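Local coordinates for iron-chelator utilization protein (Thermobifida fusca TM51, PDB 4YHB) that binds FAD and probably reduces ferric siderophores to release their iron during siderophore utilization, at residues Leu56-Pro61 and Gly83-Asp88. Sequence-based numbering, arbitrary orientation.
Sequences LWFPNP and GVIYRD. With FAD (flavin-adenine dinucleotide), chain C.
Val84 lies alongside Trp57, its CG1 3.5 Å from Trp57 CZ3. Ile85 O accepts a hydrogen bond from Phe58 N at 2.8 Å, nearly straight (171° at the hydrogen), while its CG2 packs on Phe58 CB and its CD1 reaches the Pro59 carbonyl and Asn60 CA. Ile85 N donates to a water that in turn donates to Phe58 O, and a second water links Phe58 O to Gly83 O. At Tyr86, in a non-hydrogen-bonded antiparallel pair with Trp57, CB sits 3.6 Å over the centroid of the indole five-membered ring, a CH-pi contact. With CG set between the backbone N and carbonyl carbon (chi1 62°), the phenol lies near parallel to the indole six-membered ring but slid aside, so the two barely overlap. Arg87 exchanges two backbone hydrogen bonds with Leu56, and its CG meets Phe58 CE2. A bend at chi2 (-73°) turns its guanidinium to the FAD pyrophosphate: NE donates to O1P at 2.7 Å and NH2 to O1A at 3.0 Å, while NH1 returns to Tyr86 O. A leucine here, having neither NE nor NH2 to offer, would probably weaken the hold on the pyrophosphate and leave Tyr86 O without its NH1 donor. Asp88 O accepts a hydrogen bond from the ribityl O2' of FAD. Strands 53-57 and 86-95 are thus neighbours in the antiparallel FAD-binding barrel, flanked by strands 125-129 and 100-106 respectively, with helix 112-118 packing against Pro59, Ile85 and Arg87.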
loop_
_atom_site.group_PDB
_atom_site.type_symbol
_atom_site.label_atom_id
_atom_site.label_comp_id
_atom_site.label_asym_id
_atom_site.label_seq_id
_atom_site.Cartn_x
_atom_site.Cartn_y
_atom_site.Cartn_z
ATOM N N LEU A 56 11.295 -2.288 1.148
ATOM C CA LEU A 56 11.865 -3.016 2.269
ATOM C C LEU A 56 12.821 -4.078 1.768
ATOM O O LEU A 56 12.497 -4.846 0.854
ATOM C CB LEU A 56 10.756 -3.665 3.121
ATOM C CG LEU A 56 9.801 -2.664 3.772
ATOM C CD1 LEU A 56 8.776 -3.388 4.657
ATOM C CD2 LEU A 56 10.561 -1.605 4.581
ATOM N N TRP A 57 13.986 -4.147 2.400
ATOM C CA TRP A 57 15.034 -5.079 2.008
ATOM C C TRP A 57 15.163 -6.184 3.050
ATOM O O TRP A 57 15.501 -5.929 4.208
ATOM C CB TRP A 57 16.374 -4.330 1.817
ATOM C CG TRP A 57 16.359 -3.395 0.629
ATOM C CD1 TRP A 57 15.496 -2.357 0.410
ATOM C CD2 TRP A 57 17.255 -3.411 -0.497
ATOM N NE1 TRP A 57 15.799 -1.730 -0.786
ATOM C CE2 TRP A 57 16.867 -2.361 -1.358
ATOM C CE3 TRP A 57 18.350 -4.206 -0.854
ATOM C CZ2 TRP A 57 17.538 -2.085 -2.557
ATOM C CZ3 TRP A 57 19.011 -3.933 -2.049
ATOM C CH2 TRP A 57 18.598 -2.882 -2.882
ATOM N N PHE A 58 14.883 -7.412 2.619
ATOM C CA PHE A 58 14.695 -8.550 3.514
ATOM C C PHE A 58 15.923 -9.460 3.570
ATOM O O PHE A 58 16.680 -9.546 2.597
ATOM C CB PHE A 58 13.477 -9.391 3.063
ATOM C CG PHE A 58 12.145 -8.683 3.184
ATOM C CD1 PHE A 58 11.403 -8.774 4.353
ATOM C CD2 PHE A 58 11.637 -7.938 2.130
ATOM C CE1 PHE A 58 10.176 -8.139 4.472
ATOM C CE2 PHE A 58 10.402 -7.286 2.246
ATOM C CZ PHE A 58 9.680 -7.387 3.415
ATOM N N PRO A 59 16.093 -10.188 4.686
ATOM C CA PRO A 59 17.111 -11.246 4.752
ATOM C C PRO A 59 16.713 -12.447 3.898
ATOM O O PRO A 59 15.522 -12.643 3.647
ATOM C CB PRO A 59 17.130 -11.622 6.237
ATOM C CG PRO A 59 15.713 -11.358 6.679
ATOM C CD PRO A 59 15.323 -10.091 5.943
ATOM N N ASN A 60 17.690 -13.221 3.439
ATOM C CA ASN A 60 17.405 -14.515 2.834
ATOM C C ASN A 60 17.301 -15.554 3.939
ATOM O O ASN A 60 18.271 -15.799 4.659
ATOM C CB ASN A 60 18.483 -14.912 1.827
ATOM C CG ASN A 60 18.151 -16.200 1.088
ATOM O OD1 ASN A 60 17.766 -17.203 1.690
ATOM N ND2 ASN A 60 18.293 -16.170 -0.229
ATOM N N PRO A 61 16.122 -16.175 4.072
ATOM C CA PRO A 61 15.853 -17.147 5.137
ATOM C C PRO A 61 16.740 -18.387 5.051
ATOM O O PRO A 61 16.957 -19.056 6.064
ATOM C CB PRO A 61 14.388 -17.516 4.901
ATOM C CG PRO A 61 14.191 -17.289 3.449
ATOM C CD PRO A 61 14.989 -16.065 3.138
ATOM N N GLY A 83 21.378 -11.706 -4.596
ATOM C CA GLY A 83 20.965 -11.901 -3.215
ATOM C C GLY A 83 20.003 -10.864 -2.647
ATOM O O GLY A 83 19.513 -11.024 -1.526
ATOM N N VAL A 84 19.730 -9.793 -3.388
ATOM C CA VAL A 84 18.848 -8.756 -2.857
ATOM C C VAL A 84 17.397 -9.229 -2.870
ATOM O O VAL A 84 16.949 -9.899 -3.796
ATOM C CB VAL A 84 18.949 -7.428 -3.640
ATOM C CG1 VAL A 84 20.365 -6.850 -3.529
ATOM C CG2 VAL A 84 18.561 -7.628 -5.094
ATOM N N ILE A 85 16.673 -8.878 -1.818
ATOM C CA ILE A 85 15.247 -9.162 -1.739
ATOM C C ILE A 85 14.546 -7.901 -1.308
ATOM O O ILE A 85 14.463 -7.625 -0.120
ATOM C CB ILE A 85 14.923 -10.282 -0.735
ATOM C CG1 ILE A 85 15.741 -11.537 -1.046
ATOM C CG2 ILE A 85 13.397 -10.602 -0.760
ATOM C CD1 ILE A 85 15.636 -12.621 0.008
ATOM N N TYR A 86 14.079 -7.110 -2.268
ATOM C CA TYR A 86 13.401 -5.878 -1.917
ATOM C C TYR A 86 11.985 -5.914 -2.483
ATOM O O TYR A 86 11.744 -6.528 -3.525
ATOM C CB TYR A 86 14.181 -4.644 -2.411
ATOM C CG TYR A 86 14.343 -4.552 -3.913
ATOM C CD1 TYR A 86 13.361 -3.977 -4.700
ATOM C CD2 TYR A 86 15.487 -5.040 -4.541
ATOM C CE1 TYR A 86 13.499 -3.897 -6.075
ATOM C CE2 TYR A 86 15.630 -4.970 -5.922
ATOM C CZ TYR A 86 14.632 -4.399 -6.679
ATOM O OH TYR A 86 14.764 -4.314 -8.048
ATOM N N ARG A 87 11.059 -5.263 -1.781
ATOM C CA ARG A 87 9.639 -5.267 -2.139
ATOM C C ARG A 87 9.013 -3.951 -1.704
ATOM O O ARG A 87 9.428 -3.374 -0.695
ATOM C CB ARG A 87 8.883 -6.428 -1.462
ATOM C CG ARG A 87 9.483 -7.826 -1.634
ATOM C CD ARG A 87 9.264 -8.340 -3.030
ATOM N NE ARG A 87 9.616 -9.751 -3.183
ATOM C CZ ARG A 87 10.741 -10.191 -3.742
ATOM N NH1 ARG A 87 11.648 -9.331 -4.184
ATOM N NH2 ARG A 87 10.953 -11.497 -3.865
ATOM N N ASP A 88 8.000 -3.498 -2.444
ATOM C CA ASP A 88 7.274 -2.265 -2.132
ATOM C C ASP A 88 6.249 -2.484 -1.027
ATOM O O ASP A 88 5.428 -3.397 -1.127
ATOM C CB ASP A 88 6.521 -1.754 -3.361
ATOM C CG ASP A 88 7.410 -1.044 -4.343
ATOM O OD1 ASP A 88 8.649 -1.171 -4.249
ATOM O OD2 ASP A 88 6.861 -0.368 -5.235
HETATM P PA FAD C . 6.846 -12.007 -4.233
HETATM O O1A FAD C . 8.233 -12.663 -4.251
HETATM O O2A FAD C . 6.867 -10.580 -4.900
HETATM O O5B FAD C . 5.872 -12.889 -5.165
HETATM C C5B FAD C . 5.893 -14.269 -5.094
HETATM C C4B FAD C . 4.520 -14.823 -5.523
HETATM O O4B FAD C . 3.514 -14.512 -4.597
HETATM C C3B FAD C . 4.070 -14.302 -6.822
HETATM O O3B FAD C . 3.454 -15.363 -7.476
HETATM C C2B FAD C . 3.119 -13.294 -6.492
HETATM O O2B FAD C . 2.069 -13.148 -7.440
HETATM C C1B FAD C . 2.524 -13.776 -5.236
HETATM N N9A FAD C . 2.070 -12.736 -4.322
HETATM C C8A FAD C . 2.683 -11.563 -4.056
HETATM N N7A FAD C . 1.959 -10.896 -3.147
HETATM C C5A FAD C . 0.902 -11.669 -2.805
HETATM C C6A FAD C . -0.173 -11.516 -1.929
HETATM N N6A FAD C . -0.282 -10.337 -1.144
HETATM N N1A FAD C . -1.089 -12.493 -1.826
HETATM C C2A FAD C . -0.987 -13.620 -2.562
HETATM N N3A FAD C . 0.030 -13.798 -3.411
HETATM C C4A FAD C . 0.968 -12.835 -3.555
HETATM N N1 FAD C . 1.677 -5.298 0.175
HETATM C C2 FAD C . 1.353 -5.354 1.467
HETATM O O2 FAD C . 1.139 -6.435 1.995
HETATM N N3 FAD C . 1.278 -4.181 2.169
HETATM C C4 FAD C . 1.521 -2.985 1.591
HETATM O O4 FAD C . 1.446 -1.974 2.275
HETATM C C4X FAD C . 1.852 -2.897 0.238
HETATM N N5 FAD C . 2.103 -1.700 -0.409
HETATM C C5X FAD C . 2.438 -1.698 -1.721
HETATM C C6 FAD C . 2.702 -0.491 -2.377
HETATM C C7 FAD C . 3.013 -0.473 -3.586
HETATM C C7M FAD C . 3.278 0.917 -4.195
HETATM C C8 FAD C . 3.138 -1.451 -4.340
HETATM C C8M FAD C . 3.500 -1.374 -5.797
HETATM C C9 FAD C . 2.916 -2.712 -3.856
HETATM C C9A FAD C . 2.519 -3.009 -2.410
HETATM N N10 FAD C . 2.261 -4.140 -1.772
HETATM C C10 FAD C . 1.926 -4.124 -0.463
HETATM C "C1'" FAD C . 2.330 -5.424 -2.503
HETATM C "C2'" FAD C . 3.644 -6.122 -2.332
HETATM O "O2'" FAD C . 4.652 -5.332 -2.826
HETATM C "C3'" FAD C . 3.566 -7.494 -3.091
HETATM O "O3'" FAD C . 2.475 -8.187 -2.573
HETATM C "C4'" FAD C . 4.839 -8.295 -3.107
HETATM O "O4'" FAD C . 4.819 -9.179 -4.146
HETATM C "C5'" FAD C . 5.062 -9.114 -1.824
HETATM O "O5'" FAD C . 6.385 -9.573 -1.685
HETATM P P FAD C . 6.575 -11.139 -1.580
HETATM O O1P FAD C . 8.113 -11.273 -1.503
HETATM O O2P FAD C . 5.599 -11.572 -0.453
HETATM O O3P FAD C . 6.286 -12.172 -2.741
HETATM O O HOH W 1 17.634 -7.779 0.658
HETATM O O HOH W 2 19.132 -10.341 1.392
#